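Local coordinates for apolipophorin-3b (Locusta migratoria, PDB 1AEP), which helps load diacylglycerol into the hemolymph lipoprotein lipophorin by covering its expanding hydrophobic surface, so supporting lipid transport during insect flight, at residues V19-E24 against N147-I152; E24-L29 against S100-L105; L40-A45 against Q95-S100; A47-I52 against N83-A88. All coordinates share one frame; numbering follows the deposited sequence.

Overall arrangement
Interactions 1 to 3 cluster at the end of the helical bundle where helix 7-25 finishes. Interactions 1 and 2 share E24 and lie about 8 Å apart, centre to centre; between them helix 7-25 meets helix 131-154 and helix 94-121. Interactions 2 and 3, with centres about 7 Å apart, share S100, and T28 of the first packs on L40, L41 and L98 of the second. Interaction 4 lies nearer the middle of the chain, its centre about 8 Å from the chain's centre. F48 carries it to L105 of interaction 2 and L148 of interaction 1, while A88 meets Q97 of interaction 3.

Interaction 1: residues V19-E24 against N147-I152; sequences VNAAHE and NLQNSI
Q149 reaches across to helix 7-25 and sets its amide against the backbone of A21, while the two beta carbons, A21 CB and Q149 CB, are 4.2 Å apart. CG anti to the backbone N (chi1 173°) and a chain extended beyond it give the glutamine this reach. The amide lies between N20 and E24, one helical turn apart. Its OE1 is 3.8 Å from A21 N, a van der Waals neighbour and not a hydrogen bond, and its NE2 is 4.1 Å from N20 CB. E24 crosses Q149 at about a right angle. The carboxylate and amide planes stand 77° apart, and E24 OE2 remains 3.9 Å from Q149 NE2, so the two polar groups are neighbours without being bonded. The chain of E24 also runs beside I152 in the opposite sense, with E24 CB 3.7 Å from I152 CG2. Deeper in, A21 CB faces L148 CD2 at 4.4 Å. The small side chain of A21 lets the backbones draw close: the CA atoms of A21 and Q149 are 4.8 Å apart. An alanine in place of Q149 would probably uncover the backbone at N20-A21 and take an amide neighbour from the carboxylate of E24. The two helices are the first and last of the bundle; where they meet here, the segments' axes are 28° apart and approach to 9.1 Å. L148 continues inward onto Q44 and F48 of helix 36-63, and I152 packs on L25.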
loop_
_atom_site.group_PDB
_atom_site.type_symbol
_atom_site.label_atom_id
_atom_site.label_comp_id
_atom_site.label_asym_id
_atom_site.label_seq_id
_atom_site.Cartn_x
_atom_site.Cartn_y
_atom_site.Cartn_z
ATOM N N VAL A 19 -7.452 0.937 -6.714
ATOM C CA VAL A 19 -8.817 1.389 -6.905
ATOM C C VAL A 19 -9.835 0.250 -6.948
ATOM O O VAL A 19 -10.883 0.292 -6.295
ATOM C CB VAL A 19 -8.929 2.262 -8.132
ATOM C CG1 VAL A 19 -10.394 2.332 -8.534
ATOM C CG2 VAL A 19 -8.368 3.647 -7.825
ATOM N N ASN A 20 -9.518 -0.750 -7.757
ATOM C CA ASN A 20 -10.334 -1.931 -7.948
ATOM C C ASN A 20 -10.515 -2.728 -6.647
ATOM O O ASN A 20 -11.640 -2.955 -6.203
ATOM C CB ASN A 20 -9.566 -2.730 -9.019
ATOM C CG ASN A 20 -9.801 -2.174 -10.407
ATOM O OD1 ASN A 20 -10.678 -1.324 -10.627
ATOM N ND2 ASN A 20 -9.089 -2.749 -11.356
ATOM N N ALA A 21 -9.370 -3.089 -6.029
ATOM C CA ALA A 21 -9.291 -3.779 -4.752
ATOM C C ALA A 21 -10.254 -3.151 -3.774
ATOM O O ALA A 21 -11.046 -3.832 -3.148
ATOM C CB ALA A 21 -7.874 -3.701 -4.149
ATOM N N ALA A 22 -10.213 -1.825 -3.678
ATOM C CA ALA A 22 -11.137 -1.123 -2.802
ATOM C C ALA A 22 -12.610 -1.301 -3.179
ATOM O O ALA A 22 -13.446 -1.463 -2.301
ATOM C CB ALA A 22 -10.747 0.303 -2.592
ATOM N N HIS A 23 -12.918 -1.299 -4.485
ATOM C CA HIS A 23 -14.288 -1.495 -4.938
ATOM C C HIS A 23 -14.855 -2.775 -4.335
ATOM O O HIS A 23 -15.974 -2.810 -3.820
ATOM C CB HIS A 23 -14.401 -1.624 -6.502
ATOM C CG HIS A 23 -15.804 -1.684 -7.120
ATOM N ND1 HIS A 23 -16.596 -0.541 -7.277
ATOM C CD2 HIS A 23 -16.543 -2.749 -7.618
ATOM C CE1 HIS A 23 -17.763 -0.919 -7.836
ATOM N NE2 HIS A 23 -17.771 -2.241 -8.052
ATOM N N GLU A 24 -14.053 -3.842 -4.444
ATOM C CA GLU A 24 -14.355 -5.190 -3.969
ATOM C C GLU A 24 -14.553 -5.355 -2.494
ATOM O O GLU A 24 -15.272 -6.255 -2.065
ATOM C CB GLU A 24 -13.366 -6.217 -4.505
ATOM C CG GLU A 24 -13.797 -6.647 -5.910
ATOM C CD GLU A 24 -13.668 -8.115 -6.050
ATOM O OE1 GLU A 24 -14.597 -8.765 -5.366
ATOM O OE2 GLU A 24 -12.809 -8.643 -6.718
ATOM N N ASN A 147 -3.068 -9.318 -4.453
ATOM C CA ASN A 147 -3.294 -10.473 -3.628
ATOM C C ASN A 147 -4.544 -10.323 -2.819
ATOM O O ASN A 147 -5.373 -11.232 -2.766
ATOM C CB ASN A 147 -2.157 -10.630 -2.677
ATOM C CG ASN A 147 -1.118 -11.526 -3.289
ATOM O OD1 ASN A 147 -0.088 -11.781 -2.674
ATOM N ND2 ASN A 147 -1.381 -11.983 -4.523
ATOM N N LEU A 148 -4.668 -9.161 -2.192
ATOM C CA LEU A 148 -5.833 -8.842 -1.396
ATOM C C LEU A 148 -7.079 -8.985 -2.231
ATOM O O LEU A 148 -8.055 -9.633 -1.868
ATOM C CB LEU A 148 -5.745 -7.385 -0.930
ATOM C CG LEU A 148 -6.689 -6.992 0.206
ATOM C CD1 LEU A 148 -5.795 -6.464 1.286
ATOM C CD2 LEU A 148 -7.500 -5.860 -0.308
ATOM N N GLN A 149 -7.043 -8.380 -3.389
ATOM C CA GLN A 149 -8.178 -8.468 -4.242
ATOM C C GLN A 149 -8.534 -9.898 -4.610
ATOM O O GLN A 149 -9.688 -10.294 -4.535
ATOM C CB GLN A 149 -7.820 -7.701 -5.466
ATOM C CG GLN A 149 -8.886 -7.870 -6.493
ATOM C CD GLN A 149 -8.732 -6.834 -7.555
ATOM O OE1 GLN A 149 -7.695 -6.139 -7.620
ATOM N NE2 GLN A 149 -9.783 -6.730 -8.352
ATOM N N ASN A 150 -7.525 -10.683 -5.007
ATOM C CA ASN A 150 -7.769 -12.073 -5.341
ATOM C C ASN A 150 -8.533 -12.776 -4.228
ATOM O O ASN A 150 -9.435 -13.575 -4.457
ATOM C CB ASN A 150 -6.434 -12.795 -5.563
ATOM C CG ASN A 150 -5.827 -12.462 -6.912
ATOM O OD1 ASN A 150 -6.454 -11.791 -7.752
ATOM N ND2 ASN A 150 -4.613 -12.913 -7.114
ATOM N N SER A 151 -8.186 -12.433 -2.983
ATOM C CA SER A 151 -8.845 -13.007 -1.819
ATOM C C SER A 151 -10.332 -12.608 -1.668
ATOM O O SER A 151 -11.207 -13.455 -1.513
ATOM C CB SER A 151 -8.025 -12.736 -0.546
ATOM O OG SER A 151 -6.654 -13.037 -0.811
ATOM N N ILE A 152 -10.600 -11.303 -1.704
ATOM C CA ILE A 152 -11.952 -10.810 -1.577
ATOM C C ILE A 152 -12.826 -11.364 -2.660
ATOM O O ILE A 152 -14.044 -11.426 -2.544
ATOM C CB ILE A 152 -11.966 -9.300 -1.528
ATOM C CG1 ILE A 152 -11.416 -8.961 -0.176
ATOM C CG2 ILE A 152 -13.326 -8.642 -1.692
ATOM C CD1 ILE A 152 -10.452 -7.793 -0.302
#

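Interaction 2: residues E24-L29 against S100-L105; sequences ELHETL and SLQSAL
L25 supplies the apolar part of the contact through one methyl group, CD2, directed at helix 94-121. It meets L105 tip to tip, with L25 CD2 3.8 Å from L105 CD1, and also touches the base of L101, where L25 CD2 and L101 CB are 4.3 Å apart. The aliphatic stem of Q102 joins the same patch: L25 and Q102 slide past one another in opposite directions, and L25 CD2 comes within 4.1 Å of Q102 CG. This is packing between two antiparallel members of a five-helix bundle, the apolipophorin-III fold, in which the apolar sides of amphipathic helices face inward. L105 also packs on F48 of helix 36-63. The polar part lies outside this patch. Q102 is extended beyond CG (chi2 -176°), which carries its amide past the leucine to the imidazole of H26. The two flat groups cross at about a right angle, their planes 82° apart, and OE1 comes obliquely to the ring near NE2. The angle is too poor for a hydrogen bond, so H26 and Q102 are in contact without being bonded. In the backbone, residues 26-29 form a 3-10 segment, in which T28 N bonds to L25 O at 3.0 Å.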
loop_
_atom_site.group_PDB
_atom_site.type_symbol
_atom_site.label_atom_id
_atom_site.label_comp_id
_atom_site.label_asym_id
_atom_site.label_seq_id
_atom_site.Cartn_x
_atom_site.Cartn_y
_atom_site.Cartn_z
ATOM N N GLU A 24 -14.053 -3.842 -4.444
ATOM C CA GLU A 24 -14.355 -5.190 -3.969
ATOM C C GLU A 24 -14.553 -5.355 -2.494
ATOM O O GLU A 24 -15.272 -6.255 -2.065
ATOM C CB GLU A 24 -13.366 -6.217 -4.505
ATOM C CG GLU A 24 -13.797 -6.647 -5.910
ATOM C CD GLU A 24 -13.668 -8.115 -6.050
ATOM O OE1 GLU A 24 -14.597 -8.765 -5.366
ATOM O OE2 GLU A 24 -12.809 -8.643 -6.718
ATOM N N LEU A 25 -13.892 -4.485 -1.736
ATOM C CA LEU A 25 -14.008 -4.517 -0.310
ATOM C C LEU A 25 -15.477 -4.572 0.098
ATOM O O LEU A 25 -15.861 -5.314 1.005
ATOM C CB LEU A 25 -13.398 -3.299 0.345
ATOM C CG LEU A 25 -12.074 -3.725 0.962
ATOM C CD1 LEU A 25 -11.607 -4.986 0.298
ATOM C CD2 LEU A 25 -11.127 -2.530 0.867
ATOM N N HIS A 26 -16.302 -3.802 -0.628
ATOM C CA HIS A 26 -17.773 -3.679 -0.441
ATOM C C HIS A 26 -18.539 -4.976 -0.671
ATOM O O HIS A 26 -19.694 -5.128 -0.269
ATOM C CB HIS A 26 -18.464 -2.660 -1.399
ATOM C CG HIS A 26 -18.072 -1.260 -1.210
ATOM N ND1 HIS A 26 -17.821 -0.387 -2.276
ATOM C CD2 HIS A 26 -17.894 -0.583 -0.068
ATOM C CE1 HIS A 26 -17.488 0.790 -1.733
ATOM N NE2 HIS A 26 -17.517 0.699 -0.404
ATOM N N GLU A 27 -17.921 -5.914 -1.347
ATOM C CA GLU A 27 -18.629 -7.128 -1.595
ATOM C C GLU A 27 -18.414 -8.118 -0.484
ATOM O O GLU A 27 -18.879 -9.256 -0.560
ATOM C CB GLU A 27 -18.220 -7.740 -2.931
ATOM C CG GLU A 27 -19.291 -7.500 -4.015
ATOM C CD GLU A 27 -18.767 -7.701 -5.399
ATOM O OE1 GLU A 27 -18.888 -8.947 -5.822
ATOM O OE2 GLU A 27 -18.265 -6.789 -6.058
ATOM N N THR A 28 -17.673 -7.686 0.537
ATOM C CA THR A 28 -17.415 -8.560 1.662
ATOM C C THR A 28 -18.695 -8.650 2.469
ATOM O O THR A 28 -18.885 -9.554 3.269
ATOM C CB THR A 28 -16.249 -8.149 2.595
ATOM O OG1 THR A 28 -16.267 -6.773 2.871
ATOM C CG2 THR A 28 -14.884 -8.603 2.037
ATOM N N LEU A 29 -19.573 -7.682 2.228
ATOM C CA LEU A 29 -20.851 -7.566 2.910
ATOM C C LEU A 29 -21.892 -8.591 2.472
ATOM O O LEU A 29 -22.927 -8.768 3.124
ATOM C CB LEU A 29 -21.403 -6.137 2.709
ATOM C CG LEU A 29 -20.684 -5.051 3.520
ATOM C CD1 LEU A 29 -19.694 -4.319 2.612
ATOM C CD2 LEU A 29 -21.718 -4.089 4.066
ATOM N N SER A 100 -11.667 1.478 7.682
ATOM C CA SER A 100 -10.249 1.478 7.974
ATOM C C SER A 100 -9.363 0.961 6.838
ATOM O O SER A 100 -8.370 1.573 6.454
ATOM C CB SER A 100 -10.012 0.699 9.279
ATOM O OG SER A 100 -8.841 1.111 9.968
ATOM N N LEU A 101 -9.744 -0.193 6.305
ATOM C CA LEU A 101 -8.988 -0.750 5.216
ATOM C C LEU A 101 -9.024 0.157 4.018
ATOM O O LEU A 101 -7.986 0.500 3.463
ATOM C CB LEU A 101 -9.534 -2.098 4.794
ATOM C CG LEU A 101 -8.441 -3.141 4.920
ATOM C CD1 LEU A 101 -8.851 -4.416 4.216
ATOM C CD2 LEU A 101 -7.137 -2.626 4.340
ATOM N N GLN A 102 -10.237 0.516 3.621
ATOM C CA GLN A 102 -10.469 1.379 2.463
ATOM C C GLN A 102 -9.682 2.663 2.462
ATOM O O GLN A 102 -9.311 3.194 1.413
ATOM C CB GLN A 102 -11.922 1.758 2.331
ATOM C CG GLN A 102 -12.370 1.410 0.914
ATOM C CD GLN A 102 -13.762 1.844 0.687
ATOM O OE1 GLN A 102 -14.625 1.010 0.403
ATOM N NE2 GLN A 102 -13.980 3.148 0.866
ATOM N N SER A 103 -9.456 3.162 3.656
ATOM C CA SER A 103 -8.723 4.382 3.801
ATOM C C SER A 103 -7.254 4.073 3.695
ATOM O O SER A 103 -6.522 4.711 2.940
ATOM C CB SER A 103 -9.115 5.103 5.091
ATOM O OG SER A 103 -8.018 5.225 5.979
ATOM N N ALA A 104 -6.844 3.063 4.459
ATOM C CA ALA A 104 -5.472 2.652 4.441
ATOM C C ALA A 104 -5.018 2.471 3.001
ATOM O O ALA A 104 -3.995 2.996 2.601
ATOM C CB ALA A 104 -5.295 1.425 5.315
ATOM N N LEU A 105 -5.829 1.775 2.206
ATOM C CA LEU A 105 -5.510 1.537 0.819
ATOM C C LEU A 105 -5.350 2.818 0.046
ATOM O O LEU A 105 -4.413 3.029 -0.734
ATOM C CB LEU A 105 -6.563 0.671 0.109
ATOM C CG LEU A 105 -6.546 -0.828 0.431
ATOM C CD1 LEU A 105 -7.712 -1.459 -0.311
ATOM C CD2 LEU A 105 -5.277 -1.520 -0.074
#

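Interaction 3: residues L40-A45 against Q95-S100; sequences LLTEQA and QDQLNS
This is side-chain packing between two roughly parallel helices, 36-63 and 94-121, a largely buried contact towards one end of the bundle; their axes here approach to 10.2 Å at an angle of 30°. Two pairings carry it. In the first, L41 and L98 cross obliquely, and the branch ends meet: L41 CD2 is 3.7 Å from L98 CD1. In the second, Q97 lies against L41, T42 and A45. Its CG is anti to the backbone N (chi1 -164°) and the chain then bends at chi2 (48°), which turns the amide along helix 36-63 instead of straight at it. Q97 CG lies 4.1 Å from L41 CB, and Q97 NE2 is as far from A45 CB. T42 crosses the glutamine at about a right angle, with T42 OG1 3.8 Å from Q97 CD; that hydroxyl is bonded back to L38 O in its own helix, and the amide NE2 of Q97 makes a weak hydrogen bond to A88 O in the loop before helix 94-121. A leucine in place of Q97 would probably leave the A88 carbonyl without this weak partner. L41 and L98 belong to the apolar sides that amphipathic helices turn inward in the five-helix bundle of apolipophorin III, a fold thought to open on lipid surfaces so that such apolar sides can cover them.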
loop_
_atom_site.group_PDB
_atom_site.type_symbol
_atom_site.label_atom_id
_atom_site.label_comp_id
_atom_site.label_asym_id
_atom_site.label_seq_id
_atom_site.Cartn_x
_atom_site.Cartn_y
_atom_site.Cartn_z
ATOM N N LEU A 40 -12.331 -12.449 7.621
ATOM C CA LEU A 40 -11.690 -12.425 6.327
ATOM C C LEU A 40 -10.903 -11.114 6.174
ATOM O O LEU A 40 -9.684 -11.064 5.970
ATOM C CB LEU A 40 -12.771 -12.606 5.220
ATOM C CG LEU A 40 -12.404 -11.956 3.883
ATOM C CD1 LEU A 40 -11.694 -12.940 2.983
ATOM C CD2 LEU A 40 -13.580 -11.412 3.123
ATOM N N LEU A 41 -11.618 -10.019 6.313
ATOM C CA LEU A 41 -11.053 -8.706 6.232
ATOM C C LEU A 41 -9.847 -8.500 7.157
ATOM O O LEU A 41 -8.784 -8.022 6.741
ATOM C CB LEU A 41 -12.237 -7.773 6.646
ATOM C CG LEU A 41 -12.687 -6.903 5.499
ATOM C CD1 LEU A 41 -12.589 -7.766 4.271
ATOM C CD2 LEU A 41 -14.082 -6.393 5.705
ATOM N N THR A 42 -10.048 -8.821 8.422
ATOM C CA THR A 42 -8.998 -8.595 9.368
ATOM C C THR A 42 -7.735 -9.247 8.936
ATOM O O THR A 42 -6.649 -8.690 9.046
ATOM C CB THR A 42 -9.380 -9.041 10.713
ATOM O OG1 THR A 42 -10.420 -8.187 11.117
ATOM C CG2 THR A 42 -8.163 -8.693 11.559
ATOM N N GLU A 43 -7.940 -10.432 8.410
ATOM C CA GLU A 43 -6.851 -11.234 7.917
ATOM C C GLU A 43 -6.142 -10.555 6.783
ATOM O O GLU A 43 -4.934 -10.329 6.804
ATOM C CB GLU A 43 -7.444 -12.547 7.414
ATOM C CG GLU A 43 -6.374 -13.561 7.030
ATOM C CD GLU A 43 -6.927 -14.952 6.921
ATOM O OE1 GLU A 43 -7.387 -15.417 5.900
ATOM O OE2 GLU A 43 -6.877 -15.628 8.073
ATOM N N GLN A 44 -6.917 -10.232 5.774
ATOM C CA GLN A 44 -6.385 -9.566 4.616
ATOM C C GLN A 44 -5.664 -8.281 4.980
ATOM O O GLN A 44 -4.562 -7.994 4.499
ATOM C CB GLN A 44 -7.575 -9.323 3.693
ATOM C CG GLN A 44 -8.041 -10.679 3.183
ATOM C CD GLN A 44 -6.834 -11.462 2.712
ATOM O OE1 GLN A 44 -6.077 -11.004 1.843
ATOM N NE2 GLN A 44 -6.625 -12.636 3.298
ATOM N N ALA A 45 -6.307 -7.503 5.822
ATOM C CA ALA A 45 -5.696 -6.280 6.242
ATOM C C ALA A 45 -4.339 -6.560 6.863
ATOM O O ALA A 45 -3.365 -5.845 6.665
ATOM C CB ALA A 45 -6.626 -5.691 7.254
ATOM N N GLN A 95 -18.057 -2.788 10.034
ATOM C CA GLN A 95 -18.125 -1.442 9.508
ATOM C C GLN A 95 -16.827 -0.665 9.552
ATOM O O GLN A 95 -16.334 -0.213 8.532
ATOM C CB GLN A 95 -19.294 -0.690 10.190
ATOM C CG GLN A 95 -19.720 0.632 9.527
ATOM C CD GLN A 95 -20.556 1.547 10.431
ATOM O OE1 GLN A 95 -20.540 2.794 10.291
ATOM N NE2 GLN A 95 -21.279 0.934 11.361
ATOM N N ASP A 96 -16.312 -0.479 10.769
ATOM C CA ASP A 96 -15.109 0.276 10.976
ATOM C C ASP A 96 -13.932 -0.354 10.295
ATOM O O ASP A 96 -13.063 0.340 9.776
ATOM C CB ASP A 96 -14.935 0.666 12.446
ATOM C CG ASP A 96 -16.160 1.433 12.858
ATOM O OD1 ASP A 96 -16.699 2.250 12.132
ATOM O OD2 ASP A 96 -16.630 1.095 14.038
ATOM N N GLN A 97 -13.946 -1.682 10.283
ATOM C CA GLN A 97 -12.929 -2.491 9.653
ATOM C C GLN A 97 -12.815 -2.199 8.179
ATOM O O GLN A 97 -11.728 -2.133 7.597
ATOM C CB GLN A 97 -13.357 -3.951 9.818
ATOM C CG GLN A 97 -12.178 -4.889 9.549
ATOM C CD GLN A 97 -10.912 -4.479 10.280
ATOM O OE1 GLN A 97 -10.941 -4.094 11.474
ATOM N NE2 GLN A 97 -9.807 -4.551 9.546
ATOM N N LEU A 98 -13.979 -2.060 7.588
ATOM C CA LEU A 98 -14.091 -1.810 6.189
ATOM C C LEU A 98 -13.629 -0.417 5.859
ATOM O O LEU A 98 -12.916 -0.204 4.874
ATOM C CB LEU A 98 -15.524 -1.990 5.744
ATOM C CG LEU A 98 -15.652 -2.947 4.585
ATOM C CD1 LEU A 98 -16.714 -3.944 4.945
ATOM C CD2 LEU A 98 -16.114 -2.202 3.359
ATOM N N ASN A 99 -14.057 0.525 6.688
ATOM C CA ASN A 99 -13.694 1.908 6.502
ATOM C C ASN A 99 -12.198 2.073 6.618
ATOM O O ASN A 99 -11.550 2.673 5.771
ATOM C CB ASN A 99 -14.394 2.850 7.511
ATOM C CG ASN A 99 -15.903 2.808 7.440
ATOM O OD1 ASN A 99 -16.592 3.030 8.433
ATOM N ND2 ASN A 99 -16.396 2.478 6.269
ATOM N N SER A 100 -11.667 1.478 7.682
ATOM C CA SER A 100 -10.249 1.478 7.974
ATOM C C SER A 100 -9.363 0.961 6.838
ATOM O O SER A 100 -8.370 1.573 6.454
ATOM C CB SER A 100 -10.012 0.699 9.279
ATOM O OG SER A 100 -8.841 1.111 9.968
#

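Interaction 4: residues A47-I52 against N83-A88; sequences AFKTKI and NSIHDA
I85 and K49 bury the most surface here, and H86 follows them. I85 packs from the loop after helix 69-83 against F48, K49 and I52 of helix 36-63. Its CG1 lies 3.5 Å from I52 CG2, and its other branch, CG2, comes to the edge of the F48 ring, with F48 CE2 4.0 Å from I85 CG2. The same ring has I52 CG1 over one face, offset toward the rim, so I52 and I85 touch it at a face and at an edge. K49 closes the outer side. Its CG is anti to the backbone N (chi1 -176°), and bends at chi2 and chi3 lead the chain over the loop, where K49 CG is 4.1 Å from I85 CD1. The ammonium then gives a hydrogen bond from K49 NZ to H86 O at 2.6 Å, a length left uncertain by the poor order of H86, with the donor tilted 30° from the carbonyl plane. H86 starts its side chain away from helix 36-63. The chemistry thus divides in two: buried hydrocarbon ties the loop to the bundle core, while at the surface one lysine bonds to the main chain, a grip that does not depend on the side chain of H86.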
loop_
_atom_site.group_PDB
_atom_site.type_symbol
_atom_site.label_atom_id
_atom_site.label_comp_id
_atom_site.label_asym_id
_atom_site.label_seq_id
_atom_site.Cartn_x
_atom_site.Cartn_y
_atom_site.Cartn_z
ATOM N N ALA A 47 -2.413 -9.100 6.255
ATOM C CA ALA A 47 -1.466 -9.564 5.259
ATOM C C ALA A 47 -0.825 -8.391 4.517
ATOM O O ALA A 47 0.378 -8.365 4.258
ATOM C CB ALA A 47 -2.241 -10.449 4.327
ATOM N N PHE A 48 -1.655 -7.410 4.199
ATOM C CA PHE A 48 -1.243 -6.224 3.511
ATOM C C PHE A 48 -0.292 -5.434 4.336
ATOM O O PHE A 48 0.835 -5.084 3.945
ATOM C CB PHE A 48 -2.537 -5.407 3.409
ATOM C CG PHE A 48 -2.405 -4.262 2.470
ATOM C CD1 PHE A 48 -2.266 -4.467 1.101
ATOM C CD2 PHE A 48 -2.367 -2.958 2.953
ATOM C CE1 PHE A 48 -2.101 -3.406 0.215
ATOM C CE2 PHE A 48 -2.177 -1.887 2.086
ATOM C CZ PHE A 48 -2.028 -2.110 0.717
ATOM N N LYS A 49 -0.796 -5.134 5.521
ATOM C CA LYS A 49 -0.032 -4.348 6.454
ATOM C C LYS A 49 1.371 -4.908 6.524
ATOM O O LYS A 49 2.375 -4.200 6.556
ATOM C CB LYS A 49 -0.795 -4.576 7.743
ATOM C CG LYS A 49 -0.390 -3.849 9.004
ATOM C CD LYS A 49 -1.592 -3.534 9.894
ATOM C CE LYS A 49 -1.722 -4.363 11.193
ATOM N NZ LYS A 49 -2.479 -3.673 12.249
ATOM N N THR A 50 1.419 -6.230 6.574
ATOM C CA THR A 50 2.677 -6.971 6.707
ATOM C C THR A 50 3.641 -6.687 5.591
ATOM O O THR A 50 4.836 -6.521 5.784
ATOM C CB THR A 50 2.450 -8.488 6.927
ATOM O OG1 THR A 50 2.031 -8.787 8.239
ATOM C CG2 THR A 50 3.589 -9.388 6.492
ATOM N N LYS A 51 3.092 -6.710 4.391
ATOM C CA LYS A 51 3.853 -6.466 3.201
ATOM C C LYS A 51 4.329 -5.010 3.108
ATOM O O LYS A 51 5.503 -4.769 2.842
ATOM C CB LYS A 51 3.049 -6.868 1.992
ATOM C CG LYS A 51 3.020 -8.369 1.827
ATOM C CD LYS A 51 4.338 -8.898 1.327
ATOM C CE LYS A 51 4.381 -10.420 1.217
ATOM N NZ LYS A 51 5.735 -10.995 1.139
ATOM N N ILE A 52 3.427 -4.040 3.315
ATOM C CA ILE A 52 3.759 -2.616 3.279
ATOM C C ILE A 52 4.839 -2.238 4.277
ATOM O O ILE A 52 5.709 -1.391 4.059
ATOM C CB ILE A 52 2.527 -1.776 3.567
ATOM C CG1 ILE A 52 1.683 -1.914 2.321
ATOM C CG2 ILE A 52 2.906 -0.316 3.790
ATOM C CD1 ILE A 52 2.034 -0.841 1.300
ATOM N N ASN A 83 2.800 4.673 8.672
ATOM C CA ASN A 83 1.791 5.287 9.493
ATOM C C ASN A 83 0.386 5.135 8.951
ATOM O O ASN A 83 -0.592 5.107 9.694
ATOM C CB ASN A 83 2.139 6.711 9.933
ATOM C CG ASN A 83 3.421 6.693 10.763
ATOM O OD1 ASN A 83 3.910 7.734 11.223
ATOM N ND2 ASN A 83 3.993 5.490 10.944
ATOM N N SER A 84 0.273 5.026 7.652
ATOM C CA SER A 84 -1.053 4.886 7.126
ATOM C C SER A 84 -1.596 3.477 7.203
ATOM O O SER A 84 -2.764 3.267 6.913
ATOM C CB SER A 84 -1.311 5.592 5.813
ATOM O OG SER A 84 -0.339 5.247 4.871
ATOM N N ILE A 85 -0.771 2.511 7.635
ATOM C CA ILE A 85 -1.252 1.132 7.748
ATOM C C ILE A 85 -1.341 0.531 9.165
ATOM O O ILE A 85 -2.252 -0.250 9.444
ATOM C CB ILE A 85 -0.676 0.135 6.744
ATOM C CG1 ILE A 85 0.837 0.275 6.561
ATOM C CG2 ILE A 85 -1.406 0.215 5.421
ATOM C CD1 ILE A 85 1.641 -0.611 7.503
ATOM N N HIS A 86 -0.391 0.882 10.029
ATOM C CA HIS A 86 -0.309 0.375 11.395
ATOM C C HIS A 86 -1.631 -0.017 12.032
ATOM O O HIS A 86 -1.824 -1.133 12.528
ATOM C CB HIS A 86 0.454 1.287 12.355
ATOM C CG HIS A 86 1.132 0.461 13.402
ATOM N ND1 HIS A 86 1.885 -0.673 13.084
ATOM C CD2 HIS A 86 1.135 0.596 14.755
ATOM C CE1 HIS A 86 2.335 -1.183 14.229
ATOM N NE2 HIS A 86 1.900 -0.444 15.255
ATOM N N ASP A 87 -2.547 0.929 12.011
ATOM C CA ASP A 87 -3.846 0.725 12.598
ATOM C C ASP A 87 -4.910 0.515 11.567
ATOM O O ASP A 87 -5.726 1.388 11.324
ATOM C CB ASP A 87 -4.244 1.937 13.414
ATOM C CG ASP A 87 -3.467 2.011 14.677
ATOM O OD1 ASP A 87 -3.264 1.058 15.419
ATOM O OD2 ASP A 87 -3.004 3.232 14.921
ATOM N N ALA A 88 -4.921 -0.657 10.966
ATOM C CA ALA A 88 -5.906 -0.897 9.956
ATOM C C ALA A 88 -6.737 -2.145 10.184
ATOM O O ALA A 88 -7.778 -2.330 9.546
ATOM C CB ALA A 88 -5.266 -0.838 8.596
#